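PDB 6NOB: beta-fructofuranosidase from Bifidobacterium adolescentis, which probably hydrolyses terminal beta-fructofuranoside bonds, as in sucrose. Local coordinates for residues S8-G13 against P103-L108; Q403-Y408 against D427-G432; T433-T438 against R448-W453. All coordinates share one frame; numbering follows the deposited sequence.

Contact 1: S8-G13 against P103-L108; sequences SVETGG and PAQPTL
Gln-105 NE2 donates to Glu-10 O at 2.8 Å, with the acceptor close to the plane of the amide. The other end of the same amide closes the pair. Glu-10 N gives its proton to Gln-105 OE1 at 3.0 Å, in a nearly straight bond (174° at the hydrogen). It reaches the oxygen from a position tilted 33° from the carbonyl plane. Two bonds to one residue fix the rotation of the amide. The chain of Gln-105 leaves with CG opposite its own carbonyl carbon (chi1 -65°). It then runs extended, which carries the amide across to the strand. A leucine here would probably leave Glu-10 N and Glu-10 O without these mates and the two segments less firmly joined. Val-9 CG1 lies against the amide, 3.5 Å from Gln-105 NE2. Val-9 and Gln-105 both rest on Leu-79 of strand 72-80. Ala-104 CB sits 3.4 Å from Ser-8 O. Asn-94 bonds to Pro-103 O through its side chain and to Ala-104 through its backbone. Strand 5-10 is an outermost strand of a four-stranded antiparallel sheet, and it pairs with strand 64-70 through Val-9 and Val-65. The Gln-105 amide thus pairs with the sheet edge as a peptide group would, in what appears to be a small N-terminal beta domain.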
ATOM      1  N   SER A   8      15.508 -26.609  13.922  1.00 63.13           N
ATOM      2  CA  SER A   8      16.737 -26.895  13.194  1.00 59.85           C
ATOM      3  C   SER A   8      16.723 -26.150  11.866  1.00 62.48           C
ATOM      4  O   SER A   8      15.696 -26.109  11.179  1.00 63.04           O
ATOM      5  CB  SER A   8      16.900 -28.399  12.954  1.00 61.69           C
ATOM      6  OG  SER A   8      18.269 -28.756  12.882  1.00 67.45           O
ATOM      7  N   VAL A   9      17.865 -25.564  11.503  1.00 62.14           N
ATOM      8  CA  VAL A   9      17.961 -24.660  10.360  1.00 56.31           C
ATOM      9  C   VAL A   9      19.222 -24.984   9.569  1.00 58.15           C
ATOM     10  O   VAL A   9      20.314 -25.070  10.141  1.00 61.90           O
ATOM     11  CB  VAL A   9      17.981 -23.184  10.806  1.00 55.16           C
ATOM     12  CG1 VAL A   9      18.395 -22.277   9.653  1.00 52.86           C
ATOM     13  CG2 VAL A   9      16.628 -22.769  11.358  1.00 54.19           C
ATOM     14  N   GLU A  10      19.076 -25.151   8.257  1.00 61.66           N
ATOM     15  CA  GLU A  10      20.206 -25.312   7.348  1.00 57.94           C
ATOM     16  C   GLU A  10      20.549 -23.952   6.753  1.00 58.04           C
ATOM     17  O   GLU A  10      19.707 -23.322   6.104  1.00 57.17           O
ATOM     18  CB  GLU A  10      19.884 -26.319   6.246  1.00 59.64           C
ATOM     19  CG  GLU A  10      19.459 -27.678   6.761  1.00 65.44           C
ATOM     20  CD  GLU A  10      19.133 -28.640   5.640  1.00 76.39           C
ATOM     21  OE1 GLU A  10      20.076 -29.111   4.969  1.00 80.92           O
ATOM     22  OE2 GLU A  10      17.935 -28.923   5.429  1.00 80.93           O
ATOM     23  N   THR A  11      21.790 -23.507   6.965  1.00 57.26           N
ATOM     24  CA  THR A  11      22.148 -22.129   6.645  1.00 52.81           C
ATOM     25  C   THR A  11      22.445 -21.921   5.166  1.00 53.67           C
ATOM     26  O   THR A  11      22.235 -20.818   4.651  1.00 59.27           O
ATOM     27  CB  THR A  11      23.350 -21.690   7.483  1.00 51.87           C
ATOM     28  OG1 THR A  11      24.453 -22.575   7.247  1.00 58.81           O
ATOM     29  CG2 THR A  11      22.998 -21.711   8.964  1.00 50.59           C
ATOM     30  N   GLY A  12      22.931 -22.945   4.474  1.00 56.61           N
ATOM     31  CA  GLY A  12      23.286 -22.765   3.076  1.00 60.63           C
ATOM     32  C   GLY A  12      24.382 -21.727   2.928  1.00 61.02           C
ATOM     33  O   GLY A  12      25.401 -21.760   3.628  1.00 60.94           O
ATOM     34  N   GLY A  13      24.174 -20.785   2.013  1.00 56.04           N
ATOM     35  CA  GLY A  13      25.118 -19.710   1.800  1.00 54.61           C
ATOM     36  C   GLY A  13      24.906 -18.490   2.661  1.00 57.07           C
ATOM     37  O   GLY A  13      25.607 -17.488   2.486  1.00 59.61           O
ATOM     38  N   PRO A 103       6.966 -26.005   8.256  1.00 53.73           N
ATOM     39  CA  PRO A 103       8.203 -26.465   8.898  1.00 50.30           C
ATOM     40  C   PRO A 103       9.102 -25.295   9.264  1.00 51.79           C
ATOM     41  O   PRO A 103       8.701 -24.135   9.123  1.00 50.08           O
ATOM     42  CB  PRO A 103       8.840 -27.360   7.829  1.00 51.02           C
ATOM     43  CG  PRO A 103       8.350 -26.781   6.541  1.00 53.41           C
ATOM     44  CD  PRO A 103       6.943 -26.314   6.815  1.00 55.69           C
ATOM     45  N   ALA A 104      10.324 -25.581   9.719  1.00 51.88           N
ATOM     46  CA  ALA A 104      11.227 -24.509  10.125  1.00 50.58           C
ATOM     47  C   ALA A 104      11.604 -23.619   8.947  1.00 57.09           C
ATOM     48  O   ALA A 104      11.741 -22.399   9.099  1.00 58.02           O
ATOM     49  CB  ALA A 104      12.479 -25.096  10.779  1.00 47.52           C
ATOM     50  N   GLN A 105      11.768 -24.206   7.762  1.00 56.85           N
ATOM     51  CA  GLN A 105      12.168 -23.478   6.558  1.00 52.53           C
ATOM     52  C   GLN A 105      11.209 -23.832   5.433  1.00 52.29           C
ATOM     53  O   GLN A 105      11.522 -24.669   4.571  1.00 51.80           O
ATOM     54  CB  GLN A 105      13.618 -23.789   6.187  1.00 48.93           C
ATOM     55  CG  GLN A 105      14.621 -23.307   7.225  1.00 48.75           C
ATOM     56  CD  GLN A 105      16.021 -23.839   6.985  1.00 51.42           C
ATOM     57  OE1 GLN A 105      16.301 -25.010   7.237  1.00 55.16           O
ATOM     58  NE2 GLN A 105      16.910 -22.974   6.508  1.00 50.43           N
ATOM     59  N   PRO A 106      10.031 -23.215   5.396  1.00 51.48           N
ATOM     60  CA  PRO A 106       9.047 -23.546   4.367  1.00 48.04           C
ATOM     61  C   PRO A 106       9.409 -22.955   3.014  1.00 53.66           C
ATOM     62  O   PRO A 106       9.971 -21.862   2.912  1.00 52.53           O
ATOM     63  CB  PRO A 106       7.754 -22.925   4.906  1.00 46.87           C
ATOM     64  CG  PRO A 106       8.223 -21.751   5.701  1.00 43.35           C
ATOM     65  CD  PRO A 106       9.537 -22.173   6.320  1.00 50.01           C
ATOM     66  N   THR A 107       9.068 -23.700   1.966  1.00 54.38           N
ATOM     67  CA  THR A 107       9.266 -23.232   0.604  1.00 52.54           C
ATOM     68  C   THR A 107       8.285 -22.108   0.280  1.00 53.06           C
ATOM     69  O   THR A 107       7.313 -21.864   1.000  1.00 53.18           O
ATOM     70  CB  THR A 107       9.083 -24.374  -0.395  1.00 58.49           C
ATOM     71  OG1 THR A 107       7.742 -24.875  -0.303  1.00 55.94           O
ATOM     72  CG2 THR A 107      10.066 -25.503  -0.117  1.00 43.65           C
ATOM     73  N   LEU A 108       8.550 -21.420  -0.834  1.00 52.88           N
ATOM     74  CA  LEU A 108       7.620 -20.399  -1.308  1.00 47.89           C
ATOM     75  C   LEU A 108       6.252 -21.003  -1.596  1.00 48.71           C
ATOM     76  O   LEU A 108       5.219 -20.375  -1.332  1.00 49.80           O
ATOM     77  CB  LEU A 108       8.178 -19.716  -2.557  1.00 44.98           C
ATOM     78  CG  LEU A 108       9.280 -18.674  -2.348  1.00 47.72           C
ATOM     79  CD1 LEU A 108       9.814 -18.184  -3.685  1.00 36.83           C
ATOM     80  CD2 LEU A 108       8.778 -17.507  -1.505  1.00 42.03           C
TER

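Contact 2: Q403-Y408 against D427-G432; sequences QQVRWY and DWCDFG
Arg-406 holds CG opposite its backbone N (chi1 -168°) and runs extended to NE, while Trp-428 turns CG opposite its own carbonyl carbon (chi1 -58°). These torsions bring the guanidinium over the indole. NH1 sits over the ring centre, and the two planes stand 80° apart. The result is a cation-pi contact, with Arg-406 CZ 4.3 Å from the centroid of the six-membered ring of Trp-428. On the opposite face, Gln-404 CB makes a CH-pi contact 3.5 Å from that centroid. The chain of Gln-404 bends at chi2, and its NE2 donates to Asp-430 O at 2.9 Å. All this sits at the open end of the beta hairpin of strands 405-415 and 418-428, in one blade of the family 32 beta-propeller. Trp-407 N bonds to Asp-427 O at 2.9 Å, and Cys-429 N to Val-405 O at 3.0 Å. The Trp-407 indole lies with one face over the Asp-427 backbone. A water takes a bond from Arg-406 NH2 and gives one to Asp-427 OD1. Asp-427 OD2 forms a salt bridge with Arg-484. Beyond the strand, Asp-430 OD1 accepts from Gly-432 N in an Asx turn, while its OD2 is held by Arg-476 and Ser-604.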
ATOM      1  N   GLN A 403     -13.105   6.104   3.371  1.00 43.47           N
ATOM      2  CA  GLN A 403     -11.731   6.578   3.179  1.00 43.40           C
ATOM      3  C   GLN A 403     -11.236   6.302   1.757  1.00 45.11           C
ATOM      4  O   GLN A 403     -10.232   5.626   1.522  1.00 38.11           O
ATOM      5  CB  GLN A 403     -10.795   5.976   4.234  1.00 38.78           C
ATOM      6  CG  GLN A 403     -11.218   6.315   5.667  1.00 43.69           C
ATOM      7  CD  GLN A 403     -10.137   6.059   6.712  1.00 46.45           C
ATOM      8  OE1 GLN A 403     -10.215   6.568   7.833  1.00 46.48           O
ATOM      9  NE2 GLN A 403      -9.128   5.270   6.353  1.00 39.88           N
ATOM     10  N   GLN A 404     -11.974   6.857   0.800  1.00 45.86           N
ATOM     11  CA  GLN A 404     -11.588   6.771  -0.598  1.00 40.59           C
ATOM     12  C   GLN A 404     -10.381   7.660  -0.878  1.00 37.23           C
ATOM     13  O   GLN A 404     -10.138   8.653  -0.186  1.00 42.22           O
ATOM     14  CB  GLN A 404     -12.756   7.182  -1.490  1.00 40.11           C
ATOM     15  CG  GLN A 404     -13.861   6.155  -1.567  1.00 41.43           C
ATOM     16  CD  GLN A 404     -13.541   5.044  -2.544  1.00 41.92           C
ATOM     17  OE1 GLN A 404     -12.777   4.130  -2.233  1.00 37.26           O
ATOM     18  NE2 GLN A 404     -14.121   5.122  -3.738  1.00 36.99           N
ATOM     19  N   VAL A 405      -9.620   7.289  -1.902  1.00 37.54           N
ATOM     20  CA  VAL A 405      -8.464   8.055  -2.353  1.00 37.13           C
ATOM     21  C   VAL A 405      -8.905   8.926  -3.522  1.00 39.26           C
ATOM     22  O   VAL A 405      -9.422   8.415  -4.522  1.00 44.31           O
ATOM     23  CB  VAL A 405      -7.304   7.130  -2.748  1.00 35.81           C
ATOM     24  CG1 VAL A 405      -6.189   7.927  -3.402  1.00 35.99           C
ATOM     25  CG2 VAL A 405      -6.791   6.379  -1.527  1.00 32.66           C
ATOM     26  N   ARG A 406      -8.708  10.236  -3.400  1.00 35.92           N
ATOM     27  CA  ARG A 406      -9.160  11.201  -4.393  1.00 38.54           C
ATOM     28  C   ARG A 406      -7.978  11.739  -5.191  1.00 40.58           C
ATOM     29  O   ARG A 406      -6.902  11.983  -4.634  1.00 39.41           O
ATOM     30  CB  ARG A 406      -9.903  12.362  -3.722  1.00 37.89           C
ATOM     31  CG  ARG A 406     -10.662  13.256  -4.679  1.00 41.62           C
ATOM     32  CD  ARG A 406     -11.868  13.902  -4.009  1.00 38.24           C
ATOM     33  NE  ARG A 406     -12.816  14.413  -4.996  1.00 37.00           N
ATOM     34  CZ  ARG A 406     -13.779  13.685  -5.553  1.00 40.12           C
ATOM     35  NH1 ARG A 406     -13.928  12.411  -5.215  1.00 36.02           N
ATOM     36  NH2 ARG A 406     -14.593  14.230  -6.451  1.00 37.80           N
ATOM     37  N   TRP A 407      -8.181  11.927  -6.494  1.00 36.73           N
ATOM     38  CA  TRP A 407      -7.216  12.621  -7.336  1.00 37.14           C
ATOM     39  C   TRP A 407      -7.775  13.974  -7.762  1.00 39.50           C
ATOM     40  O   TRP A 407      -8.985  14.143  -7.931  1.00 42.84           O
ATOM     41  CB  TRP A 407      -6.826  11.796  -8.574  1.00 35.59           C
ATOM     42  CG  TRP A 407      -7.949  11.451  -9.522  1.00 32.93           C
ATOM     43  CD1 TRP A 407      -8.628  10.268  -9.587  1.00 32.31           C
ATOM     44  CD2 TRP A 407      -8.500  12.283 -10.557  1.00 33.67           C
ATOM     45  NE1 TRP A 407      -9.571  10.315 -10.585  1.00 37.22           N
ATOM     46  CE2 TRP A 407      -9.514  11.540 -11.195  1.00 37.77           C
ATOM     47  CE3 TRP A 407      -8.240  13.586 -10.998  1.00 35.56           C
ATOM     48  CZ2 TRP A 407     -10.266  12.054 -12.253  1.00 37.15           C
ATOM     49  CZ3 TRP A 407      -8.992  14.095 -12.048  1.00 42.67           C
ATOM     50  CH2 TRP A 407      -9.993  13.330 -12.662  1.00 37.39           C
ATOM     51  N   TYR A 408      -6.872  14.939  -7.927  1.00 42.09           N
ATOM     52  CA  TYR A 408      -7.225  16.301  -8.317  1.00 39.86           C
ATOM     53  C   TYR A 408      -6.270  16.736  -9.418  1.00 40.80           C
ATOM     54  O   TYR A 408      -5.051  16.712  -9.221  1.00 40.83           O
ATOM     55  CB  TYR A 408      -7.135  17.272  -7.132  1.00 42.81           C
ATOM     56  CG  TYR A 408      -7.671  16.757  -5.810  1.00 41.51           C
ATOM     57  CD1 TYR A 408      -6.953  15.837  -5.053  1.00 38.24           C
ATOM     58  CD2 TYR A 408      -8.880  17.218  -5.303  1.00 41.53           C
ATOM     59  CE1 TYR A 408      -7.435  15.377  -3.846  1.00 41.55           C
ATOM     60  CE2 TYR A 408      -9.369  16.764  -4.093  1.00 42.75           C
ATOM     61  CZ  TYR A 408      -8.642  15.844  -3.369  1.00 43.38           C
ATOM     62  OH  TYR A 408      -9.124  15.389  -2.162  1.00 41.30           O
ATOM     63  N   ASP A 427     -11.973  13.297  -8.811  1.00 41.57           N
ATOM     64  CA  ASP A 427     -12.753  12.060  -8.770  1.00 43.21           C
ATOM     65  C   ASP A 427     -11.977  11.038  -7.948  1.00 43.15           C
ATOM     66  O   ASP A 427     -10.856  11.295  -7.499  1.00 41.83           O
ATOM     67  CB  ASP A 427     -13.048  11.526 -10.172  1.00 43.71           C
ATOM     68  CG  ASP A 427     -14.404  10.859 -10.263  1.00 50.61           C
ATOM     69  OD1 ASP A 427     -14.823  10.233  -9.266  1.00 48.88           O
ATOM     70  OD2 ASP A 427     -15.047  10.970 -11.327  1.00 55.16           O
ATOM     71  N   TRP A 428     -12.583   9.864  -7.765  1.00 42.98           N
ATOM     72  CA  TRP A 428     -11.947   8.777  -7.033  1.00 39.47           C
ATOM     73  C   TRP A 428     -10.982   8.009  -7.929  1.00 42.64           C
ATOM     74  O   TRP A 428     -11.232   7.826  -9.124  1.00 44.71           O
ATOM     75  CB  TRP A 428     -12.999   7.814  -6.477  1.00 35.48           C
ATOM     76  CG  TRP A 428     -14.018   8.433  -5.554  1.00 43.13           C
ATOM     77  CD1 TRP A 428     -15.376   8.315  -5.641  1.00 48.01           C
ATOM     78  CD2 TRP A 428     -13.761   9.244  -4.398  1.00 45.22           C
ATOM     79  NE1 TRP A 428     -15.980   9.007  -4.618  1.00 48.03           N
ATOM     80  CE2 TRP A 428     -15.011   9.588  -3.843  1.00 45.42           C
ATOM     81  CE3 TRP A 428     -12.597   9.721  -3.785  1.00 45.08           C
ATOM     82  CZ2 TRP A 428     -15.128  10.383  -2.705  1.00 43.74           C
ATOM     83  CZ3 TRP A 428     -12.717  10.508  -2.653  1.00 42.00           C
ATOM     84  CH2 TRP A 428     -13.973  10.830  -2.126  1.00 40.01           C
ATOM     85  N   CYS A 429      -9.877   7.544  -7.334  1.00 39.72           N
ATOM     86  CA  CYS A 429      -8.937   6.690  -8.057  1.00 38.12           C
ATOM     87  C   CYS A 429      -9.495   5.292  -8.280  1.00 36.77           C
ATOM     88  O   CYS A 429      -9.118   4.623  -9.249  1.00 43.04           O
ATOM     89  CB  CYS A 429      -7.615   6.581  -7.295  1.00 39.08           C
ATOM     90  SG  CYS A 429      -6.666   8.107  -7.128  1.00 43.56           S
ATOM     91  N   ASP A 430     -10.375   4.830  -7.395  1.00 36.57           N
ATOM     92  CA  ASP A 430     -10.849   3.449  -7.417  1.00 44.11           C
ATOM     93  C   ASP A 430     -12.265   3.422  -6.866  1.00 46.82           C
ATOM     94  O   ASP A 430     -12.486   3.824  -5.719  1.00 47.43           O
ATOM     95  CB  ASP A 430      -9.926   2.547  -6.595  1.00 41.46           C
ATOM     96  CG  ASP A 430     -10.159   1.075  -6.862  1.00 46.08           C
ATOM     97  OD1 ASP A 430     -11.221   0.555  -6.456  1.00 47.46           O
ATOM     98  OD2 ASP A 430      -9.278   0.441  -7.482  1.00 46.04           O
ATOM     99  N   PHE A 431     -13.218   2.948  -7.668  1.00 45.75           N
ATOM    100  CA  PHE A 431     -14.622   3.000  -7.282  1.00 42.75           C
ATOM    101  C   PHE A 431     -15.063   1.792  -6.460  1.00 41.55           C
ATOM    102  O   PHE A 431     -16.259   1.647  -6.188  1.00 46.12           O
ATOM    103  CB  PHE A 431     -15.517   3.179  -8.522  1.00 40.16           C
ATOM    104  CG  PHE A 431     -15.599   1.974  -9.430  1.00 40.58           C
ATOM    105  CD1 PHE A 431     -16.503   0.949  -9.178  1.00 38.48           C
ATOM    106  CD2 PHE A 431     -14.819   1.900 -10.574  1.00 41.26           C
ATOM    107  CE1 PHE A 431     -16.593  -0.147 -10.023  1.00 45.08           C
ATOM    108  CE2 PHE A 431     -14.907   0.809 -11.429  1.00 41.01           C
ATOM    109  CZ  PHE A 431     -15.794  -0.216 -11.153  1.00 44.46           C
ATOM    110  N   GLY A 432     -14.131   0.938  -6.044  1.00 38.62           N
ATOM    111  CA  GLY A 432     -14.449  -0.127  -5.112  1.00 41.80           C
ATOM    112  C   GLY A 432     -14.301   0.330  -3.673  1.00 45.11           C
ATOM    113  O   GLY A 432     -14.749   1.423  -3.318  1.00 44.72           O
TER
HETATM  114  O   HOH W   1     -10.414   5.985  -4.850  1.00 47.32           O
HETATM  115  O   HOH W   2     -15.842  11.865  -7.149  1.00 42.39           O

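Contact 3: T433-T438 against R448-W453; sequences TGYYAT and RIVFGW
Tyr-436 and Trp-453 face each other as an antiparallel hydrogen-bonded pair. Trp-453 N donates to Tyr-436 O at 2.7 Å, and Tyr-436 N to Trp-453 O at 2.9 Å. Their side chains leave on the same face of the sheet. Each has CG opposite its backbone N (chi1 -160° for Tyr-436, 158° for Trp-453), which lets Tyr-436 CD2 meet Trp-453 CZ3 at 3.9 Å. Ala-437 CB comes in at the edge of the indole, 4.1 Å from Trp-453 CE3. Ala-437 has a positive phi (58°), and the strand turns sharply there. Beyond it, Gln-439 pairs with Phe-451, so 435-442 holds one residue more than its partner over this span, as in a beta bulge. At the turn, Thr-438 CA approaches Phe-451 O at 3.2 Å as a CA-H...O contact. The Tyr-435 ring reaches past Gly-452 toward Val-450. Its CE1 lies 3.9 Å from Gly-452 CA, and a side chain at Gly-452 would clash with this ring. A water joins Tyr-435 OH to Val-450 O. In the next shell, Ser-473 OG bonds to Gly-452 N, and Arg-476 makes a cation-pi contact with the Tyr-435 ring. Trp-453 touches Asn-130 and Asp-131, and Ala-437 touches Asp-131 and Cys-376. Asp-131 belongs to the WMNDPNG sequence characteristic of family 32, and a bound PEG molecule lies about 5 Å from the Tyr-436 side chain. The hairpin, with its bulge-like extra residue, therefore probably backs the central active-site funnel of the five-bladed beta-propeller.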
ATOM      1  N   THR A 433     -13.673  -0.490  -2.832  1.00 43.23           N
ATOM      2  CA  THR A 433     -13.375  -0.086  -1.465  1.00 43.13           C
ATOM      3  C   THR A 433     -12.116  -0.795  -0.986  1.00 43.28           C
ATOM      4  O   THR A 433     -11.853  -1.943  -1.352  1.00 44.50           O
ATOM      5  CB  THR A 433     -14.541  -0.376  -0.510  1.00 40.23           C
ATOM      6  OG1 THR A 433     -14.236   0.157   0.785  1.00 42.76           O
ATOM      7  CG2 THR A 433     -14.799  -1.873  -0.396  1.00 36.50           C
ATOM      8  N   GLY A 434     -11.335  -0.090  -0.168  1.00 39.00           N
ATOM      9  CA  GLY A 434     -10.145  -0.658   0.422  1.00 41.26           C
ATOM     10  C   GLY A 434      -8.869  -0.435  -0.358  1.00 45.22           C
ATOM     11  O   GLY A 434      -7.792  -0.803   0.131  1.00 44.44           O
ATOM     12  N   TYR A 435      -8.953   0.131  -1.560  1.00 43.08           N
ATOM     13  CA  TYR A 435      -7.769   0.553  -2.299  1.00 37.03           C
ATOM     14  C   TYR A 435      -7.266   1.835  -1.651  1.00 37.41           C
ATOM     15  O   TYR A 435      -7.884   2.896  -1.792  1.00 41.39           O
ATOM     16  CB  TYR A 435      -8.109   0.750  -3.773  1.00 35.38           C
ATOM     17  CG  TYR A 435      -6.961   1.222  -4.632  1.00 33.19           C
ATOM     18  CD1 TYR A 435      -6.015   0.326  -5.115  1.00 36.29           C
ATOM     19  CD2 TYR A 435      -6.837   2.560  -4.984  1.00 33.39           C
ATOM     20  CE1 TYR A 435      -4.965   0.751  -5.913  1.00 34.89           C
ATOM     21  CE2 TYR A 435      -5.798   2.992  -5.786  1.00 38.36           C
ATOM     22  CZ  TYR A 435      -4.862   2.085  -6.245  1.00 38.23           C
ATOM     23  OH  TYR A 435      -3.823   2.518  -7.039  1.00 36.03           O
ATOM     24  N   TYR A 436      -6.157   1.740  -0.923  1.00 34.79           N
ATOM     25  CA  TYR A 436      -5.772   2.783   0.015  1.00 36.32           C
ATOM     26  C   TYR A 436      -4.270   3.016  -0.041  1.00 37.03           C
ATOM     27  O   TYR A 436      -3.508   2.200  -0.567  1.00 38.93           O
ATOM     28  CB  TYR A 436      -6.196   2.410   1.445  1.00 38.67           C
ATOM     29  CG  TYR A 436      -6.276   3.576   2.398  1.00 34.93           C
ATOM     30  CD1 TYR A 436      -7.281   4.525   2.280  1.00 30.48           C
ATOM     31  CD2 TYR A 436      -5.349   3.723   3.423  1.00 38.24           C
ATOM     32  CE1 TYR A 436      -7.358   5.594   3.150  1.00 34.05           C
ATOM     33  CE2 TYR A 436      -5.419   4.787   4.300  1.00 36.74           C
ATOM     34  CZ  TYR A 436      -6.424   5.721   4.156  1.00 38.96           C
ATOM     35  OH  TYR A 436      -6.500   6.785   5.024  1.00 47.87           O
ATOM     36  N   ALA A 437      -3.859   4.160   0.510  1.00 34.10           N
ATOM     37  CA  ALA A 437      -2.451   4.473   0.752  1.00 34.66           C
ATOM     38  C   ALA A 437      -1.632   4.436  -0.537  1.00 38.21           C
ATOM     39  O   ALA A 437      -0.581   3.797  -0.618  1.00 35.80           O
ATOM     40  CB  ALA A 437      -1.863   3.528   1.804  1.00 32.46           C
ATOM     41  N   THR A 438      -2.120   5.143  -1.553  1.00 39.72           N
ATOM     42  CA  THR A 438      -1.433   5.173  -2.837  1.00 39.26           C
ATOM     43  C   THR A 438      -0.131   5.955  -2.738  1.00 38.82           C
ATOM     44  O   THR A 438      -0.064   7.003  -2.089  1.00 40.81           O
ATOM     45  CB  THR A 438      -2.320   5.809  -3.907  1.00 37.99           C
ATOM     46  OG1 THR A 438      -2.743   7.106  -3.465  1.00 42.09           O
ATOM     47  CG2 THR A 438      -3.535   4.949  -4.176  1.00 35.82           C
ATOM     48  N   ARG A 448       4.704   7.024 -15.090  1.00 42.36           N
ATOM     49  CA  ARG A 448       4.154   7.288 -13.764  1.00 37.44           C
ATOM     50  C   ARG A 448       3.417   6.036 -13.296  1.00 39.18           C
ATOM     51  O   ARG A 448       2.400   5.652 -13.882  1.00 44.03           O
ATOM     52  CB  ARG A 448       3.232   8.505 -13.796  1.00 38.19           C
ATOM     53  CG  ARG A 448       2.505   8.787 -12.487  1.00 36.52           C
ATOM     54  CD  ARG A 448       3.473   8.996 -11.330  1.00 37.64           C
ATOM     55  NE  ARG A 448       4.441  10.061 -11.583  1.00 42.08           N
ATOM     56  CZ  ARG A 448       5.282  10.538 -10.668  1.00 41.92           C
ATOM     57  NH1 ARG A 448       6.135  11.506 -10.981  1.00 43.96           N
ATOM     58  NH2 ARG A 448       5.275  10.042  -9.440  1.00 39.25           N
ATOM     59  N   ILE A 449       3.934   5.401 -12.246  1.00 32.75           N
ATOM     60  CA  ILE A 449       3.435   4.119 -11.761  1.00 36.79           C
ATOM     61  C   ILE A 449       3.010   4.277 -10.309  1.00 39.47           C
ATOM     62  O   ILE A 449       3.743   4.865  -9.507  1.00 41.64           O
ATOM     63  CB  ILE A 449       4.502   3.016 -11.899  1.00 34.49           C
ATOM     64  CG1 ILE A 449       5.004   2.951 -13.343  1.00 30.60           C
ATOM     65  CG2 ILE A 449       3.944   1.675 -11.450  1.00 36.31           C
ATOM     66  CD1 ILE A 449       6.290   2.174 -13.511  1.00 31.50           C
ATOM     67  N   VAL A 450       1.840   3.737  -9.970  1.00 37.38           N
ATOM     68  CA  VAL A 450       1.267   3.871  -8.635  1.00 38.46           C
ATOM     69  C   VAL A 450       0.995   2.486  -8.057  1.00 37.11           C
ATOM     70  O   VAL A 450       0.535   1.581  -8.764  1.00 40.75           O
ATOM     71  CB  VAL A 450      -0.023   4.723  -8.659  1.00 36.85           C
ATOM     72  CG1 VAL A 450      -1.035   4.151  -9.643  1.00 29.08           C
ATOM     73  CG2 VAL A 450      -0.627   4.846  -7.260  1.00 30.78           C
ATOM     74  N   PHE A 451       1.303   2.322  -6.771  1.00 32.95           N
ATOM     75  CA  PHE A 451       0.922   1.158  -5.986  1.00 33.10           C
ATOM     76  C   PHE A 451      -0.089   1.563  -4.920  1.00 35.54           C
ATOM     77  O   PHE A 451      -0.076   2.693  -4.425  1.00 36.03           O
ATOM     78  CB  PHE A 451       2.131   0.524  -5.292  1.00 36.46           C
ATOM     79  CG  PHE A 451       2.923  -0.402  -6.161  1.00 40.99           C
ATOM     80  CD1 PHE A 451       2.527  -1.716  -6.338  1.00 40.60           C
ATOM     81  CD2 PHE A 451       4.084   0.035  -6.780  1.00 38.88           C
ATOM     82  CE1 PHE A 451       3.266  -2.576  -7.131  1.00 41.24           C
ATOM     83  CE2 PHE A 451       4.828  -0.820  -7.571  1.00 41.35           C
ATOM     84  CZ  PHE A 451       4.419  -2.127  -7.747  1.00 38.63           C
ATOM     85  N   GLY A 452      -0.956   0.619  -4.559  1.00 40.36           N
ATOM     86  CA  GLY A 452      -1.879   0.820  -3.463  1.00 39.32           C
ATOM     87  C   GLY A 452      -1.910  -0.401  -2.562  1.00 38.22           C
ATOM     88  O   GLY A 452      -1.506  -1.497  -2.953  1.00 42.94           O
ATOM     89  N   TRP A 453      -2.390  -0.187  -1.342  1.00 35.55           N
ATOM     90  CA  TRP A 453      -2.537  -1.248  -0.354  1.00 31.60           C
ATOM     91  C   TRP A 453      -4.014  -1.579  -0.206  1.00 37.95           C
ATOM     92  O   TRP A 453      -4.844  -0.676  -0.048  1.00 40.81           O
ATOM     93  CB  TRP A 453      -1.945  -0.832   0.997  1.00 33.88           C
ATOM     94  CG  TRP A 453      -2.478  -1.598   2.190  1.00 39.23           C
ATOM     95  CD1 TRP A 453      -2.485  -2.953   2.361  1.00 40.92           C
ATOM     96  CD2 TRP A 453      -3.057  -1.043   3.382  1.00 36.93           C
ATOM     97  NE1 TRP A 453      -3.040  -3.275   3.577  1.00 40.98           N
ATOM     98  CE2 TRP A 453      -3.400  -2.121   4.222  1.00 38.21           C
ATOM     99  CE3 TRP A 453      -3.321   0.260   3.816  1.00 33.46           C
ATOM    100  CZ2 TRP A 453      -3.990  -1.937   5.471  1.00 39.08           C
ATOM    101  CZ3 TRP A 453      -3.912   0.442   5.053  1.00 31.78           C
ATOM    102  CH2 TRP A 453      -4.237  -0.650   5.869  1.00 37.74           C
TER
HETATM  103  O   HOH W   3      -2.163   0.589  -8.129  1.00 43.82           O

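How the contacts relate
Along the chain the contacts come in the order 1, 2, 3. Contact 1 belongs to what appears to be a small N-terminal beta domain at the surface. Its centre is about 42 Å from that of contact 2 and about 33 Å from that of contact 3, and it touches neither. Contacts 2 and 3 lie within the family 32 N-terminal domain, their centres about 10 Å apart. Strand 418-428 is followed, after a short loop, by strand 435-442. The two hairpins belong to different sheets yet pack together, Val-405 CG1 meeting Thr-438 OG1 at 3.5 Å. They probably join neighbouring propeller blades; contact 1 lies across the chain's centre from contact 2.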